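Local coordinates for ABC transporter, solute-binding protein (Staphylococcus aureus, PDB 6LKG) that binds glucose 6-phosphate between its two lobes, as the extracellular substrate-binding component of an ABC transporter, at residues B[71-76]-B[233-238]. Sequence-based numbering, arbitrary orientation.
Sequences VPYQDT and LVQYLT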
loop_
_atom_site.group_PDB
_atom_site.type_symbol
_atom_site.label_atom_id
_atom_site.label_comp_id
_atom_site.label_asym_id
_atom_site.label_seq_id
_atom_site.Cartn_x
_atom_site.Cartn_y
_atom_site.Cartn_z
ATOM N N VAL B 71 -17.096 -39.100 -17.104
ATOM C CA VAL B 71 -16.553 -39.992 -18.122
ATOM C C VAL B 71 -15.458 -40.834 -17.476
ATOM O O VAL B 71 -14.599 -40.276 -16.783
ATOM C CB VAL B 71 -15.987 -39.221 -19.329
ATOM C CG1 VAL B 71 -15.391 -40.195 -20.340
ATOM C CG2 VAL B 71 -17.065 -38.381 -19.977
ATOM N N PRO B 72 -15.470 -42.148 -17.656
ATOM C CA PRO B 72 -14.376 -42.961 -17.123
ATOM C C PRO B 72 -13.068 -42.558 -17.783
ATOM O O PRO B 72 -12.977 -42.435 -19.004
ATOM C CB PRO B 72 -14.786 -44.388 -17.499
ATOM C CG PRO B 72 -16.281 -44.312 -17.662
ATOM C CD PRO B 72 -16.535 -42.967 -18.250
ATOM N N TYR B 73 -12.057 -42.341 -16.957
ATOM C CA TYR B 73 -10.721 -42.020 -17.420
ATOM C C TYR B 73 -9.764 -42.375 -16.308
ATOM O O TYR B 73 -10.115 -42.293 -15.126
ATOM C CB TYR B 73 -10.581 -40.543 -17.795
ATOM C CG TYR B 73 -9.172 -40.161 -18.151
ATOM C CD1 TYR B 73 -8.655 -40.450 -19.404
ATOM C CD2 TYR B 73 -8.346 -39.538 -17.225
ATOM C CE1 TYR B 73 -7.360 -40.113 -19.735
ATOM C CE2 TYR B 73 -7.048 -39.197 -17.546
ATOM C CZ TYR B 73 -6.561 -39.487 -18.803
ATOM O OH TYR B 73 -5.272 -39.154 -19.138
ATOM N N GLN B 74 -8.550 -42.754 -16.678
ATOM C CA GLN B 74 -7.616 -42.994 -15.603
ATOM C C GLN B 74 -6.221 -42.535 -16.010
ATOM O O GLN B 74 -5.744 -42.847 -17.105
ATOM C CB GLN B 74 -7.757 -44.461 -15.167
ATOM C CG GLN B 74 -6.724 -45.128 -14.279
ATOM C CD GLN B 74 -6.913 -44.550 -12.855
ATOM O OE1 GLN B 74 -7.259 -43.353 -12.728
ATOM N NE2 GLN B 74 -6.965 -45.430 -11.851
ATOM N N ASP B 75 -5.618 -41.726 -15.148
ATOM C CA ASP B 75 -4.301 -41.161 -15.386
ATOM C C ASP B 75 -3.259 -42.263 -15.510
ATOM O O ASP B 75 -3.245 -43.219 -14.730
ATOM C CB ASP B 75 -3.949 -40.233 -14.219
ATOM C CG ASP B 75 -2.693 -39.442 -14.452
ATOM O OD1 ASP B 75 -2.483 -38.972 -15.579
ATOM O OD2 ASP B 75 -1.911 -39.276 -13.496
ATOM N N THR B 76 -2.404 -42.150 -16.533
ATOM C CA THR B 76 -1.385 -43.173 -16.745
ATOM C C THR B 76 -0.317 -43.152 -15.668
ATOM O O THR B 76 0.466 -44.105 -15.578
ATOM C CB THR B 76 -0.698 -42.993 -18.101
ATOM O OG1 THR B 76 0.046 -41.769 -18.095
ATOM C CG2 THR B 76 -1.713 -42.945 -19.222
ATOM N N LEU B 233 -4.811 -31.776 -19.324
ATOM C CA LEU B 233 -4.872 -31.037 -18.066
ATOM C C LEU B 233 -4.775 -31.978 -16.873
ATOM O O LEU B 233 -4.074 -31.686 -15.896
ATOM C CB LEU B 233 -6.162 -30.219 -17.999
ATOM C CG LEU B 233 -6.397 -29.442 -16.701
ATOM C CD1 LEU B 233 -5.218 -28.523 -16.401
ATOM C CD2 LEU B 233 -7.696 -28.650 -16.771
ATOM N N VAL B 234 -5.474 -33.114 -16.935
ATOM C CA VAL B 234 -5.385 -34.099 -15.860
ATOM C C VAL B 234 -3.953 -34.603 -15.724
ATOM O O VAL B 234 -3.430 -34.734 -14.610
ATOM C CB VAL B 234 -6.373 -35.256 -16.104
ATOM C CG1 VAL B 234 -6.278 -36.274 -14.982
ATOM C CG2 VAL B 234 -7.793 -34.724 -16.236
ATOM N N GLN B 235 -3.295 -34.886 -16.855
ATOM C CA GLN B 235 -1.894 -35.297 -16.822
ATOM C C GLN B 235 -1.038 -34.222 -16.166
ATOM O O GLN B 235 -0.144 -34.521 -15.364
ATOM C CB GLN B 235 -1.370 -35.530 -18.240
ATOM C CG GLN B 235 -1.802 -36.789 -18.990
ATOM C CD GLN B 235 -1.877 -38.037 -18.144
ATOM O OE1 GLN B 235 -2.882 -38.751 -18.177
ATOM N NE2 GLN B 235 -0.828 -38.307 -17.370
ATOM N N TYR B 236 -1.310 -32.960 -16.500
ATOM C CA TYR B 236 -0.557 -31.842 -15.945
ATOM C C TYR B 236 -0.730 -31.761 -14.432
ATOM O O TYR B 236 0.249 -31.638 -13.689
ATOM C CB TYR B 236 -1.003 -30.557 -16.645
ATOM C CG TYR B 236 -0.437 -29.274 -16.093
ATOM C CD1 TYR B 236 0.797 -28.800 -16.514
ATOM C CD2 TYR B 236 -1.161 -28.509 -15.192
ATOM C CE1 TYR B 236 1.312 -27.616 -16.026
ATOM C CE2 TYR B 236 -0.657 -27.323 -14.700
ATOM C CZ TYR B 236 0.579 -26.881 -15.117
ATOM O OH TYR B 236 1.078 -25.698 -14.622
ATOM N N LEU B 237 -1.974 -31.852 -13.955
ATOM C CA LEU B 237 -2.236 -31.708 -12.527
ATOM C C LEU B 237 -1.631 -32.845 -11.713
ATOM O O LEU B 237 -1.295 -32.650 -10.540
ATOM C CB LEU B 237 -3.742 -31.618 -12.280
ATOM C CG LEU B 237 -4.432 -30.374 -12.846
ATOM C CD1 LEU B 237 -5.942 -30.488 -12.720
ATOM C CD2 LEU B 237 -3.924 -29.114 -12.155
ATOM N N THR B 238 -1.491 -34.033 -12.304
ATOM C CA THR B 238 -0.904 -35.176 -11.618
ATOM C C THR B 238 0.568 -35.388 -11.954
ATOM O O THR B 238 1.162 -36.363 -11.482
ATOM C CB THR B 238 -1.690 -36.451 -11.945
ATOM O OG1 THR B 238 -1.678 -36.677 -13.360
ATOM C CG2 THR B 238 -3.133 -36.326 -11.474
#
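Y73 and Q235 join the loop after strand 70-71 to helix 230-237. The extended backbone points CB of Y73 toward the helix, and chi1 (174°, CG anti to the backbone N) then carries the ring on past V234, the two side chains sliding by in opposite directions. At the ring's border CE2 lies 4.0 Å from V234 CG1, an oblique apolar touch. CZ of Y73 comes 3.8 Å from Q235 OE1. At the tip, OH donates a hydrogen bond to Q235 OE1 (2.6 Å), meeting the oxygen in the plane of its carbonyl at a C=O...O angle of 148°, although ring and amide planes stand 69° apart. A bend at chi2 brings the Q235 amide to this hydroxyl and toward the D75 carboxylate, where the crowding makes the detailed bonding doubtful. D75 also reaches T238, with OD2, itself doubtfully placed, 2.6 Å from T238 OG1; that hydroxyl lies 2.9 Å from V234 O as well, and its one proton cannot be assigned between the two acceptors. Behind the contact, V234 packs on I218 and L220 of strand 213-221. The arrangement is peripheral packing of loop, helix and sheet in a lobe of the periplasmic-binding-protein fold, the T238 side chain about 13 Å from the bound glucose 6-phosphate.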